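Local coordinates for putative membrane protein COG4129 (Clostridium difficile, PDB 3KMI) that is of unknown function but probably exports aromatic acids across the cell membrane, represented here by its helical C-terminal domain, at residues Val33-Glu38 / Asn99-Gln104; His106-Phe111 / Thr162-Phe167. All blocks are in the same frame, centred on the assembly; numbering follows the deposited sequence.

Contact 1 of 2, residues Val33-Glu38 / Asn99-Gln104; sequences VNPKKE and NSTPPQ
The backbones of V33 and T101 come closest here, 6.3 Å between their CA atoms, where the chain leaving helix 7-33 passes the extended chain leading into helix 103-117. T101 carries the contact, with its CA-CB bond directed at the opposite chain and its two branches doing different work. The hydroxyl OG1 lies beside the backbone N (chi1 -47°), which puts the methyl CG2 anti to that N and points it at the V33 backbone, 4.2 Å from V33 CA. The hydroxyl donates its proton to the carbonyl of I32, in the last turn of helix 7-33. P35 CD is the nearest ring atom to T101 OG1, at 4.5 Å, a loose approach at the rim. Within this all-helical domain, the contact joins two interhelical connections at the surface, and little area is buried. One is the loop towards helix 41-61, which bends in a type I beta turn from N34 to K37 closed by a weak bond from K37 N to N34 O, 3.3 Å. The other ends in P102, the N-cap residue of helix 103-117, followed by P103 in the first turn, where a missing N-H costs no helical bond. The CA-CB bond of V33 points away from the 99-104 chain, and its side chain packs on helix 103-117, while Q104 packs on L135, S138 and M139 of helix 124-140.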
loop_
_atom_site.group_PDB
_atom_site.type_symbol
_atom_site.label_atom_id
_atom_site.label_comp_id
_atom_site.label_asym_id
_atom_site.label_seq_id
_atom_site.Cartn_x
_atom_site.Cartn_y
_atom_site.Cartn_z
ATOM N N VAL A 33 9.005 3.290 -19.258
ATOM C CA VAL A 33 9.910 3.407 -20.411
ATOM C C VAL A 33 9.395 4.393 -21.457
ATOM O O VAL A 33 10.184 5.078 -22.074
ATOM C CB VAL A 33 10.183 2.045 -21.100
ATOM C CG1 VAL A 33 11.066 2.226 -22.327
ATOM C CG2 VAL A 33 10.855 1.112 -20.156
ATOM N N ASN A 34 8.083 4.471 -21.647
ATOM C CA ASN A 34 7.476 5.476 -22.560
ATOM C C ASN A 34 6.418 6.340 -21.891
ATOM O O ASN A 34 5.236 6.124 -22.127
ATOM C CB ASN A 34 6.813 4.779 -23.742
ATOM C CG ASN A 34 7.764 3.936 -24.526
ATOM O OD1 ASN A 34 8.526 4.441 -25.357
ATOM N ND2 ASN A 34 7.714 2.633 -24.293
ATOM N N PRO A 35 6.821 7.322 -21.057
ATOM C CA PRO A 35 5.813 8.074 -20.290
ATOM C C PRO A 35 4.704 8.721 -21.138
ATOM O O PRO A 35 3.551 8.806 -20.696
ATOM C CB PRO A 35 6.635 9.173 -19.585
ATOM C CG PRO A 35 8.034 9.069 -20.115
ATOM C CD PRO A 35 8.192 7.685 -20.659
ATOM N N LYS A 36 5.056 9.152 -22.345
ATOM C CA LYS A 36 4.184 10.027 -23.126
ATOM C C LYS A 36 3.399 9.285 -24.201
ATOM O O LYS A 36 2.467 9.848 -24.790
ATOM C CB LYS A 36 4.999 11.160 -23.759
ATOM C CG LYS A 36 4.522 12.570 -23.388
ATOM C CD LYS A 36 5.121 13.040 -22.056
ATOM C CE LYS A 36 6.541 12.504 -21.865
ATOM N NZ LYS A 36 7.526 13.582 -21.555
ATOM N N LYS A 37 3.772 8.030 -24.458
ATOM C CA LYS A 37 3.019 7.199 -25.395
ATOM C C LYS A 37 1.611 6.952 -24.861
ATOM O O LYS A 37 1.407 6.571 -23.689
ATOM C CB LYS A 37 3.739 5.872 -25.690
ATOM C CG LYS A 37 3.072 5.020 -26.775
ATOM C CD LYS A 37 4.056 4.026 -27.368
ATOM C CE LYS A 37 3.384 2.721 -27.791
ATOM N NZ LYS A 37 4.403 1.624 -27.924
ATOM N N GLU A 38 0.635 7.211 -25.731
ATOM C CA GLU A 38 -0.725 6.773 -25.496
ATOM C C GLU A 38 -0.694 5.311 -25.085
ATOM O O GLU A 38 -0.037 4.477 -25.727
ATOM C CB GLU A 38 -1.548 6.936 -26.753
ATOM C CG GLU A 38 -2.349 8.198 -26.761
ATOM C CD GLU A 38 -3.780 7.925 -27.094
ATOM O OE1 GLU A 38 -4.639 8.033 -26.183
ATOM O OE2 GLU A 38 -4.041 7.574 -28.265
ATOM N N ASN A 99 10.353 11.830 -13.933
ATOM C CA ASN A 99 10.863 12.927 -14.793
ATOM C C ASN A 99 11.844 12.439 -15.872
ATOM O O ASN A 99 12.179 13.188 -16.805
ATOM C CB ASN A 99 11.655 13.955 -13.953
ATOM C CG ASN A 99 10.811 14.713 -12.958
ATOM O OD1 ASN A 99 10.255 14.136 -12.022
ATOM N ND2 ASN A 99 10.753 16.036 -13.122
ATOM N N SER A 100 12.326 11.205 -15.730
ATOM C CA SER A 100 13.496 10.709 -16.484
ATOM C C SER A 100 13.343 9.171 -16.446
ATOM O O SER A 100 12.624 8.660 -15.586
ATOM C CB SER A 100 14.751 11.142 -15.718
ATOM O OG SER A 100 15.960 10.859 -16.397
ATOM N N THR A 101 14.011 8.443 -17.331
ATOM C CA THR A 101 14.057 6.986 -17.216
ATOM C C THR A 101 15.508 6.540 -17.084
ATOM O O THR A 101 16.093 6.088 -18.075
ATOM C CB THR A 101 13.423 6.285 -18.444
ATOM O OG1 THR A 101 12.169 6.896 -18.739
ATOM C CG2 THR A 101 13.190 4.784 -18.183
ATOM N N PRO A 102 16.118 6.680 -15.878
ATOM C CA PRO A 102 17.536 6.238 -15.743
ATOM C C PRO A 102 17.692 4.683 -15.812
ATOM O O PRO A 102 16.694 3.989 -15.843
ATOM C CB PRO A 102 17.922 6.771 -14.365
ATOM C CG PRO A 102 16.638 6.805 -13.614
ATOM C CD PRO A 102 15.631 7.290 -14.628
ATOM N N PRO A 103 18.933 4.152 -15.857
ATOM C CA PRO A 103 19.103 2.718 -15.983
ATOM C C PRO A 103 18.350 1.929 -14.938
ATOM O O PRO A 103 17.768 0.926 -15.279
ATOM C CB PRO A 103 20.616 2.538 -15.801
ATOM C CG PRO A 103 21.156 3.739 -16.389
ATOM C CD PRO A 103 20.235 4.839 -15.960
ATOM N N GLN A 104 18.334 2.389 -13.688
ATOM C CA GLN A 104 17.599 1.675 -12.621
ATOM C C GLN A 104 16.076 1.620 -12.848
ATOM O O GLN A 104 15.430 0.659 -12.452
ATOM C CB GLN A 104 17.916 2.270 -11.248
ATOM C CG GLN A 104 19.320 1.958 -10.703
ATOM C CD GLN A 104 19.624 0.455 -10.618
ATOM O OE1 GLN A 104 20.665 -0.011 -11.097
ATOM N NE2 GLN A 104 18.720 -0.304 -10.012
#

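Contact 2 of 2, residues His106-Phe111 / Thr162-Phe167; sequences HILSAF and TELKQF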
loop_
_atom_site.group_PDB
_atom_site.type_symbol
_atom_site.label_atom_id
_atom_site.label_comp_id
_atom_site.label_asym_id
_atom_site.label_seq_id
_atom_site.Cartn_x
_atom_site.Cartn_y
_atom_site.Cartn_z
ATOM N N HIS A 106 14.772 1.550 -15.999
ATOM C CA HIS A 106 14.721 0.495 -17.016
ATOM C C HIS A 106 14.786 -0.903 -16.360
ATOM O O HIS A 106 14.097 -1.800 -16.788
ATOM C CB HIS A 106 15.868 0.674 -18.014
ATOM C CG HIS A 106 15.658 1.788 -18.995
ATOM N ND1 HIS A 106 14.778 1.686 -20.056
ATOM C CD2 HIS A 106 16.259 2.995 -19.121
ATOM C CE1 HIS A 106 14.826 2.792 -20.776
ATOM N NE2 HIS A 106 15.717 3.604 -20.229
ATOM N N ILE A 107 15.590 -1.066 -15.314
ATOM C CA ILE A 107 15.710 -2.358 -14.621
ATOM C C ILE A 107 14.399 -2.683 -13.857
ATOM O O ILE A 107 13.932 -3.827 -13.870
ATOM C CB ILE A 107 16.958 -2.383 -13.706
ATOM C CG1 ILE A 107 18.224 -2.529 -14.564
ATOM C CG2 ILE A 107 16.900 -3.538 -12.650
ATOM C CD1 ILE A 107 19.477 -2.082 -13.850
ATOM N N LEU A 108 13.825 -1.665 -13.215
ATOM C CA LEU A 108 12.539 -1.784 -12.552
ATOM C C LEU A 108 11.458 -2.200 -13.554
ATOM O O LEU A 108 10.644 -3.111 -13.305
ATOM C CB LEU A 108 12.138 -0.452 -11.888
ATOM C CG LEU A 108 10.734 -0.548 -11.281
ATOM C CD1 LEU A 108 10.763 -1.594 -10.154
ATOM C CD2 LEU A 108 10.227 0.799 -10.802
ATOM N N SER A 109 11.420 -1.508 -14.676
ATOM C CA SER A 109 10.459 -1.843 -15.697
ATOM C C SER A 109 10.604 -3.302 -16.193
ATOM O O SER A 109 9.603 -4.016 -16.325
ATOM C CB SER A 109 10.618 -0.891 -16.865
ATOM O OG SER A 109 9.781 -1.286 -17.921
ATOM N N ALA A 110 11.841 -3.745 -16.420
ATOM C CA ALA A 110 12.094 -5.134 -16.819
ATOM C C ALA A 110 11.571 -6.099 -15.749
ATOM O O ALA A 110 10.946 -7.114 -16.061
ATOM C CB ALA A 110 13.603 -5.356 -17.070
ATOM N N PHE A 111 11.799 -5.759 -14.495
ATOM C CA PHE A 111 11.374 -6.618 -13.362
ATOM C C PHE A 111 9.831 -6.720 -13.275
ATOM O O PHE A 111 9.279 -7.806 -13.047
ATOM C CB PHE A 111 11.989 -6.105 -12.051
ATOM C CG PHE A 111 11.630 -6.931 -10.827
ATOM C CD1 PHE A 111 11.913 -8.298 -10.774
ATOM C CD2 PHE A 111 11.054 -6.323 -9.715
ATOM C CE1 PHE A 111 11.579 -9.065 -9.619
ATOM C CE2 PHE A 111 10.724 -7.066 -8.567
ATOM C CZ PHE A 111 10.975 -8.445 -8.532
ATOM N N THR A 162 8.419 -0.747 -2.718
ATOM C CA THR A 162 7.551 -0.988 -1.570
ATOM C C THR A 162 6.232 -1.596 -2.001
ATOM O O THR A 162 5.786 -2.590 -1.429
ATOM C CB THR A 162 7.323 0.294 -0.731
ATOM O OG1 THR A 162 8.588 0.718 -0.197
ATOM C CG2 THR A 162 6.418 0.004 0.395
ATOM N N GLU A 163 5.609 -1.003 -3.001
ATOM C CA GLU A 163 4.317 -1.489 -3.508
ATOM C C GLU A 163 4.471 -2.892 -4.118
ATOM O O GLU A 163 3.662 -3.797 -3.858
ATOM C CB GLU A 163 3.732 -0.513 -4.542
ATOM C CG GLU A 163 3.365 0.846 -3.945
ATOM C CD GLU A 163 2.317 0.759 -2.821
ATOM O OE1 GLU A 163 1.352 -0.046 -2.888
ATOM O OE2 GLU A 163 2.463 1.518 -1.848
ATOM N N LEU A 164 5.555 -3.091 -4.858
ATOM C CA LEU A 164 5.803 -4.374 -5.482
ATOM C C LEU A 164 6.001 -5.512 -4.489
ATOM O O LEU A 164 5.667 -6.650 -4.794
ATOM C CB LEU A 164 6.992 -4.300 -6.457
ATOM C CG LEU A 164 6.721 -3.571 -7.774
ATOM C CD1 LEU A 164 8.087 -3.529 -8.533
ATOM C CD2 LEU A 164 5.671 -4.330 -8.646
ATOM N N LYS A 165 6.551 -5.239 -3.317
ATOM C CA LYS A 165 6.724 -6.298 -2.325
ATOM C C LYS A 165 5.355 -6.810 -1.896
ATOM O O LYS A 165 5.123 -8.011 -1.842
ATOM C CB LYS A 165 7.514 -5.810 -1.103
ATOM C CG LYS A 165 7.939 -6.924 -0.162
ATOM C CD LYS A 165 8.772 -6.352 0.995
ATOM C CE LYS A 165 9.268 -7.424 1.935
ATOM N NZ LYS A 165 10.167 -6.797 2.917
ATOM N N GLN A 166 4.450 -5.889 -1.584
ATOM C CA GLN A 166 3.098 -6.303 -1.196
ATOM C C GLN A 166 2.360 -6.971 -2.348
ATOM O O GLN A 166 1.668 -7.933 -2.120
ATOM C CB GLN A 166 2.266 -5.167 -0.624
ATOM C CG GLN A 166 1.016 -5.760 0.092
ATOM C CD GLN A 166 1.371 -6.785 1.221
ATOM O OE1 GLN A 166 2.204 -6.515 2.104
ATOM N NE2 GLN A 166 0.712 -7.945 1.193
ATOM N N PHE A 167 2.530 -6.479 -3.583
ATOM C CA PHE A 167 1.989 -7.172 -4.760
ATOM C C PHE A 167 2.417 -8.648 -4.849
ATOM O O PHE A 167 1.592 -9.547 -5.108
ATOM C CB PHE A 167 2.403 -6.442 -6.054
ATOM C CG PHE A 167 1.739 -6.987 -7.283
ATOM C CD1 PHE A 167 0.549 -6.426 -7.739
ATOM C CD2 PHE A 167 2.283 -8.097 -7.961
ATOM C CE1 PHE A 167 -0.076 -6.905 -8.841
ATOM C CE2 PHE A 167 1.661 -8.612 -9.060
ATOM C CZ PHE A 167 0.468 -8.009 -9.521
#
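L164 sets its CD1 methyl against both L108 and F111, neighbours one turn apart, as helix 148-176 packs against helix 103-117 in the core of an all-helical bundle. The meeting with L108 is methyl to methyl, CD1 to CD1 at 3.7 Å, and the two leucine side chains cross obliquely. The same L164 CD1 lies 4.2 Å from F111 CD2, approaching the ring at a slant. The CA-CB bond of L164 points toward the other helix, whereas that of L108 starts off to one side; its CG, anti to the backbone N (chi1 176°), brings the isobutyl end round to the contact. The backbones stay well apart, with F111 CA and L164 CA 9.9 Å from each other, and side chains alone bridge the gap. Around them, L108 also rests on L157, C160 and L161 of helix 148-176 and on I32 of helix 7-33, and F111 on E131 and L132 of helix 124-140. Further out, hydrogen bonds fix both helices to their other neighbours: S109 OG to the carbonyl of A29, and E163 OE1 to N90 ND2 of helix 68-95. At the dimer interface, T162 OG1 is hydrogen-bonded to Y94 OH of the second subunit.

In the fold
Helix 103-117 is common to both contacts: its N-terminal approach enters contact 1, and the turns that follow supply one side of contact 2. Their centres lie about 15 Å apart, contact 1 at the surface about 19 Å from the centre of the chain and contact 2 buried about 9 Å from it. They also touch directly, with T101 O 3.3 Å from H106 CD2 and V33 CG2 3.4 Å from S109 OG. Along the chain they are in series: contact 1 closes just before contact 2 opens, T101 lying ahead of the helix and L108 and F111 on it. The second subunit reaches the helix 148-176 side of contact 2 but neither segment of contact 1.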